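Local coordinates for protein isomaltodextranase (Arthrobacter globiformis, PDB 5AWO) that hydrolyses alpha-1,6-glucosidic linkages in dextran-like polysaccharides, releasing isomaltose units one after another from the non-reducing chain ends, at residues A[122-130]-A[182-190]. Sequence-based numbering, arbitrary orientation.
Sequences GVYYNPLWV and YVQGYVRYF
Tyr182 reaches from helix 179-192 to the start of strand 129-131 with its hydroxyl, and Tyr182 OH donates to Trp129 O at 2.8 Å, in the carbonyl plane and on a lone pair. With CG swung anti to the backbone N (chi1 174°), the ring also brings its edge to Pro127 O, which is buried here with no hydrogen-bond partner. A phenylalanine in place of Tyr182 would probably keep that edge but leave the Trp129 carbonyl without its donor across the contact. Beside Tyr182, Leu128 CD1 packs against Val183 CG2; one turn along the helix, Pro127 CB lies 3.8 Å from Tyr186 CB and Pro127 CG touches Val187 CG2. Tyr186 meets the Tyr125 ring obliquely, planes at 42°, and one water links their hydroxyls; Tyr186 OH is held further by Ile96 N. A further turn along, Val123 CG1 sits over one face of Phe190, 3.8 Å from the ring centroid, in a CH-pi contact. Behind this layer, a type I turn from Asn126 to Trp129 shapes the loop, and Asn126 OD1 accepts from Leu128 N at 2.9 Å, closing an Asx turn. Tyr124 OH hydrogen-bonds Asp201 OD2, and Asn126 ND2 the backbone O of Asp201, the probable nucleophile. Helix 179-192, leading into parallel strand 197-200, thus packs against TIM-barrel strand 120-124, its following loop and strand 129-131, which pairs antiparallel with 169-172; helix 223-237 flanks Pro127, Leu128 and Val187.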
ATOM      1  N   GLY A 122      -4.462  -0.906  17.145  1.00 14.99           N
ATOM      2  CA  GLY A 122      -3.781  -1.663  16.107  1.00 15.09           C
ATOM      3  C   GLY A 122      -2.925  -2.727  16.739  1.00 13.65           C
ATOM      4  O   GLY A 122      -2.297  -2.503  17.771  1.00 14.62           O
ATOM      5  N   VAL A 123      -2.959  -3.936  16.159  1.00 14.28           N
ATOM      6  CA  VAL A 123      -2.233  -5.054  16.721  1.00 14.12           C
ATOM      7  C   VAL A 123      -1.169  -5.606  15.774  1.00 13.72           C
ATOM      8  O   VAL A 123      -1.455  -5.892  14.622  1.00 13.82           O
ATOM      9  CB  VAL A 123      -3.176  -6.198  17.143  1.00 15.23           C
ATOM     10  CG1 VAL A 123      -2.384  -7.435  17.565  1.00 15.71           C
ATOM     11  CG2 VAL A 123      -4.042  -5.742  18.302  1.00 15.78           C
ATOM     12  N   TYR A 124       0.025  -5.765  16.326  1.00 13.69           N
ATOM     13  CA  TYR A 124       1.102  -6.535  15.682  1.00 13.27           C
ATOM     14  C   TYR A 124       1.018  -7.980  16.162  1.00 13.33           C
ATOM     15  O   TYR A 124       1.191  -8.267  17.343  1.00 14.55           O
ATOM     16  CB  TYR A 124       2.431  -5.916  16.057  1.00 13.49           C
ATOM     17  CG  TYR A 124       3.693  -6.637  15.629  1.00 13.81           C
ATOM     18  CD1 TYR A 124       4.157  -7.769  16.293  1.00 13.68           C
ATOM     19  CD2 TYR A 124       4.489  -6.132  14.603  1.00 14.28           C
ATOM     20  CE1 TYR A 124       5.327  -8.411  15.923  1.00 14.84           C
ATOM     21  CE2 TYR A 124       5.678  -6.757  14.271  1.00 14.95           C
ATOM     22  CZ  TYR A 124       6.089  -7.883  14.929  1.00 14.56           C
ATOM     23  OH  TYR A 124       7.274  -8.527  14.582  1.00 16.24           O
ATOM     24  N   TYR A 125       0.655  -8.879  15.271  1.00 13.07           N
ATOM     25  CA  TYR A 125       0.801 -10.308  15.547  1.00 12.90           C
ATOM     26  C   TYR A 125       0.733 -11.095  14.259  1.00 13.16           C
ATOM     27  O   TYR A 125       0.122 -10.683  13.297  1.00 14.08           O
ATOM     28  CB  TYR A 125      -0.263 -10.836  16.550  1.00 12.52           C
ATOM     29  CG  TYR A 125       0.307 -11.940  17.413  1.00 12.87           C
ATOM     30  CD1 TYR A 125       1.184 -11.648  18.456  1.00 13.20           C
ATOM     31  CD2 TYR A 125      -0.046 -13.283  17.208  1.00 13.56           C
ATOM     32  CE1 TYR A 125       1.755 -12.643  19.227  1.00 13.55           C
ATOM     33  CE2 TYR A 125       0.532 -14.284  17.964  1.00 13.45           C
ATOM     34  CZ  TYR A 125       1.410 -13.966  18.987  1.00 13.39           C
ATOM     35  OH  TYR A 125       1.963 -14.983  19.735  1.00 14.92           O
ATOM     36  N   ASN A 126       1.366 -12.265  14.288  1.00 13.49           N
ATOM     37  CA  ASN A 126       1.333 -13.186  13.165  1.00 13.71           C
ATOM     38  C   ASN A 126       0.513 -14.387  13.618  1.00 13.12           C
ATOM     39  O   ASN A 126       0.913 -15.076  14.545  1.00 13.33           O
ATOM     40  CB  ASN A 126       2.754 -13.590  12.753  1.00 13.69           C
ATOM     41  CG  ASN A 126       2.776 -14.431  11.497  1.00 13.64           C
ATOM     42  OD1 ASN A 126       1.854 -15.243  11.278  1.00 14.31           O
ATOM     43  ND2 ASN A 126       3.796 -14.257  10.644  1.00 13.83           N
ATOM     44  N   PRO A 127      -0.636 -14.634  12.964  1.00 12.95           N
ATOM     45  CA  PRO A 127      -1.525 -15.702  13.459  1.00 14.18           C
ATOM     46  C   PRO A 127      -1.044 -17.106  13.144  1.00 14.70           C
ATOM     47  O   PRO A 127      -1.754 -18.076  13.490  1.00 15.17           O
ATOM     48  CB  PRO A 127      -2.832 -15.392  12.781  1.00 14.44           C
ATOM     49  CG  PRO A 127      -2.415 -14.783  11.473  1.00 13.64           C
ATOM     50  CD  PRO A 127      -1.198 -13.965  11.790  1.00 13.58           C
ATOM     51  N   LEU A 128       0.137 -17.246  12.537  1.00 14.66           N
ATOM     52  CA  LEU A 128       0.801 -18.534  12.447  1.00 16.15           C
ATOM     53  C   LEU A 128       1.774 -18.795  13.589  1.00 15.84           C
ATOM     54  O   LEU A 128       2.449 -19.838  13.611  1.00 16.80           O
ATOM     55  CB  LEU A 128       1.470 -18.749  11.082  1.00 18.35           C
ATOM     56  CG  LEU A 128       0.461 -19.491  10.172  1.00 21.08           C
ATOM     57  CD1 LEU A 128      -0.622 -18.572   9.673  1.00 20.91           C
ATOM     58  CD2 LEU A 128       1.169 -20.118   8.995  1.00 23.41           C
ATOM     59  N   TRP A 129       1.875 -17.867  14.533  1.00 14.54           N
ATOM     60  CA  TRP A 129       2.616 -18.101  15.750  1.00 15.21           C
ATOM     61  C   TRP A 129       1.724 -18.868  16.709  1.00 16.59           C
ATOM     62  O   TRP A 129       0.537 -18.512  16.877  1.00 17.65           O
ATOM     63  CB  TRP A 129       3.111 -16.811  16.425  1.00 15.36           C
ATOM     64  CG  TRP A 129       4.320 -16.191  15.777  1.00 14.57           C
ATOM     65  CD1 TRP A 129       5.332 -16.833  15.156  1.00 15.05           C
ATOM     66  CD2 TRP A 129       4.620 -14.801  15.713  1.00 14.43           C
ATOM     67  NE1 TRP A 129       6.266 -15.910  14.689  1.00 14.84           N
ATOM     68  CE2 TRP A 129       5.836 -14.660  15.015  1.00 14.56           C
ATOM     69  CE3 TRP A 129       3.982 -13.655  16.190  1.00 13.85           C
ATOM     70  CZ2 TRP A 129       6.428 -13.417  14.785  1.00 13.70           C
ATOM     71  CZ3 TRP A 129       4.547 -12.417  15.930  1.00 14.56           C
ATOM     72  CH2 TRP A 129       5.765 -12.307  15.230  1.00 14.98           C
ATOM     73  N   VAL A 130       2.306 -19.871  17.354  1.00 16.07           N
ATOM     74  CA  VAL A 130       1.635 -20.603  18.416  1.00 17.05           C
ATOM     75  C   VAL A 130       2.545 -20.565  19.636  1.00 15.71           C
ATOM     76  O   VAL A 130       3.691 -21.063  19.572  1.00 16.09           O
ATOM     77  CB  VAL A 130       1.369 -22.064  17.980  1.00 16.90           C
ATOM     78  CG1 VAL A 130       0.501 -22.756  19.008  1.00 17.40           C
ATOM     79  CG2 VAL A 130       0.724 -22.136  16.600  1.00 17.53           C
ATOM     80  N   TYR A 182      -7.801 -22.432  13.642  1.00 14.48           N
ATOM     81  CA  TYR A 182      -6.905 -21.685  14.551  1.00 14.89           C
ATOM     82  C   TYR A 182      -6.516 -20.336  13.932  1.00 13.86           C
ATOM     83  O   TYR A 182      -6.712 -19.299  14.560  1.00 14.73           O
ATOM     84  CB  TYR A 182      -5.663 -22.504  14.859  1.00 15.17           C
ATOM     85  CG  TYR A 182      -4.661 -21.733  15.667  1.00 15.28           C
ATOM     86  CD1 TYR A 182      -4.710 -21.713  17.053  1.00 15.62           C
ATOM     87  CD2 TYR A 182      -3.647 -21.021  15.042  1.00 16.05           C
ATOM     88  CE1 TYR A 182      -3.767 -21.015  17.805  1.00 15.65           C
ATOM     89  CE2 TYR A 182      -2.698 -20.315  15.785  1.00 16.98           C
ATOM     90  CZ  TYR A 182      -2.779 -20.303  17.157  1.00 16.79           C
ATOM     91  OH  TYR A 182      -1.822 -19.643  17.930  1.00 18.86           O
ATOM     92  N   VAL A 183      -6.026 -20.358  12.701  1.00 14.01           N
ATOM     93  CA  VAL A 183      -5.562 -19.123  12.044  1.00 13.85           C
ATOM     94  C   VAL A 183      -6.713 -18.138  11.869  1.00 14.72           C
ATOM     95  O   VAL A 183      -6.616 -16.938  12.219  1.00 14.69           O
ATOM     96  CB  VAL A 183      -4.879 -19.418  10.700  1.00 14.27           C
ATOM     97  CG1 VAL A 183      -4.561 -18.143   9.926  1.00 14.81           C
ATOM     98  CG2 VAL A 183      -3.607 -20.221  10.910  1.00 14.85           C
ATOM     99  N   GLN A 184      -7.820 -18.634  11.315  1.00 14.13           N
ATOM    100  CA  GLN A 184      -8.934 -17.739  11.076  1.00 14.30           C
ATOM    101  C   GLN A 184      -9.547 -17.217  12.355  1.00 14.50           C
ATOM    102  O   GLN A 184      -9.937 -16.054  12.433  1.00 15.36           O
ATOM    103  CB  GLN A 184      -9.975 -18.395  10.184  1.00 15.38           C
ATOM    104  CG  GLN A 184      -9.424 -18.699   8.821  1.00 15.60           C
ATOM    105  CD  GLN A 184     -10.480 -18.961   7.781  1.00 17.56           C
ATOM    106  OE1 GLN A 184     -11.391 -19.771   8.003  1.00 18.24           O
ATOM    107  NE2 GLN A 184     -10.376 -18.306   6.637  1.00 17.06           N
ATOM    108  N   GLY A 185      -9.656 -18.070  13.363  1.00 14.77           N
ATOM    109  CA  GLY A 185     -10.085 -17.632  14.672  1.00 14.80           C
ATOM    110  C   GLY A 185      -9.191 -16.555  15.286  1.00 14.56           C
ATOM    111  O   GLY A 185      -9.684 -15.679  15.990  1.00 15.45           O
ATOM    112  N   TYR A 186      -7.876 -16.650  15.050  1.00 14.77           N
ATOM    113  CA  TYR A 186      -6.915 -15.665  15.590  1.00 14.05           C
ATOM    114  C   TYR A 186      -7.134 -14.290  14.954  1.00 13.92           C
ATOM    115  O   TYR A 186      -7.191 -13.272  15.632  1.00 14.28           O
ATOM    116  CB  TYR A 186      -5.452 -16.101  15.386  1.00 14.57           C
ATOM    117  CG  TYR A 186      -4.529 -15.824  16.561  1.00 14.13           C
ATOM    118  CD1 TYR A 186      -4.760 -14.787  17.433  1.00 14.15           C
ATOM    119  CD2 TYR A 186      -3.414 -16.629  16.771  1.00 13.52           C
ATOM    120  CE1 TYR A 186      -3.937 -14.561  18.518  1.00 13.71           C
ATOM    121  CE2 TYR A 186      -2.570 -16.420  17.840  1.00 14.09           C
ATOM    122  CZ  TYR A 186      -2.840 -15.399  18.736  1.00 13.10           C
ATOM    123  OH  TYR A 186      -2.047 -15.207  19.850  1.00 15.01           O
ATOM    124  N   VAL A 187      -7.304 -14.308  13.639  1.00 13.40           N
ATOM    125  CA  VAL A 187      -7.551 -13.099  12.865  1.00 13.68           C
ATOM    126  C   VAL A 187      -8.886 -12.473  13.309  1.00 14.78           C
ATOM    127  O   VAL A 187      -8.959 -11.281  13.600  1.00 14.52           O
ATOM    128  CB  VAL A 187      -7.473 -13.379  11.372  1.00 14.17           C
ATOM    129  CG1 VAL A 187      -7.900 -12.165  10.574  1.00 13.69           C
ATOM    130  CG2 VAL A 187      -6.051 -13.785  10.998  1.00 13.83           C
ATOM    131  N   ARG A 188      -9.935 -13.295  13.367  1.00 14.83           N
ATOM    132  CA  ARG A 188     -11.231 -12.774  13.846  1.00 14.60           C
ATOM    133  C   ARG A 188     -11.246 -12.344  15.303  1.00 14.62           C
ATOM    134  O   ARG A 188     -11.967 -11.420  15.656  1.00 14.57           O
ATOM    135  CB  ARG A 188     -12.350 -13.769  13.561  1.00 15.15           C
ATOM    136  CG  ARG A 188     -12.634 -13.973  12.091  1.00 16.55           C
ATOM    137  CD  ARG A 188     -13.998 -14.585  11.805  1.00 17.33           C
ATOM    138  NE  ARG A 188     -14.172 -14.924  10.393  1.00 18.47           N
ATOM    139  CZ  ARG A 188     -13.969 -16.128   9.854  1.00 18.50           C
ATOM    140  NH1 ARG A 188     -13.592 -17.174  10.576  1.00 19.71           N
ATOM    141  NH2 ARG A 188     -14.165 -16.301   8.551  1.00 20.60           N
ATOM    142  N   TYR A 189     -10.440 -12.963  16.140  1.00 14.26           N
ATOM    143  CA  TYR A 189     -10.280 -12.544  17.517  1.00 14.95           C
ATOM    144  C   TYR A 189      -9.891 -11.070  17.615  1.00 15.80           C
ATOM    145  O   TYR A 189     -10.503 -10.292  18.351  1.00 15.94           O
ATOM    146  CB  TYR A 189      -9.259 -13.437  18.182  1.00 14.86           C
ATOM    147  CG  TYR A 189      -8.774 -13.076  19.561  1.00 16.02           C
ATOM    148  CD1 TYR A 189      -9.536 -13.356  20.706  1.00 16.21           C
ATOM    149  CD2 TYR A 189      -7.523 -12.492  19.738  1.00 16.10           C
ATOM    150  CE1 TYR A 189      -9.061 -13.057  21.957  1.00 17.50           C
ATOM    151  CE2 TYR A 189      -7.033 -12.210  20.988  1.00 16.38           C
ATOM    152  CZ  TYR A 189      -7.804 -12.491  22.112  1.00 17.06           C
ATOM    153  OH  TYR A 189      -7.305 -12.219  23.385  1.00 17.55           O
ATOM    154  N   PHE A 190      -8.900 -10.660  16.832  1.00 15.45           N
ATOM    155  CA  PHE A 190      -8.533  -9.246  16.842  1.00 15.59           C
ATOM    156  C   PHE A 190      -9.560  -8.370  16.157  1.00 15.83           C
ATOM    157  O   PHE A 190      -9.912  -7.302  16.660  1.00 15.44           O
ATOM    158  CB  PHE A 190      -7.119  -9.057  16.241  1.00 15.06           C
ATOM    159  CG  PHE A 190      -6.029  -9.646  17.112  1.00 15.12           C
ATOM    160  CD1 PHE A 190      -5.850  -9.178  18.392  1.00 15.16           C
ATOM    161  CD2 PHE A 190      -5.200 -10.662  16.669  1.00 14.76           C
ATOM    162  CE1 PHE A 190      -4.867  -9.719  19.203  1.00 15.19           C
ATOM    163  CE2 PHE A 190      -4.215 -11.196  17.476  1.00 14.80           C
ATOM    164  CZ  PHE A 190      -4.061 -10.733  18.757  1.00 15.74           C
TER
HETATM  165  O   HOH W   1      -0.026 -16.824  20.245  1.00 18.43           O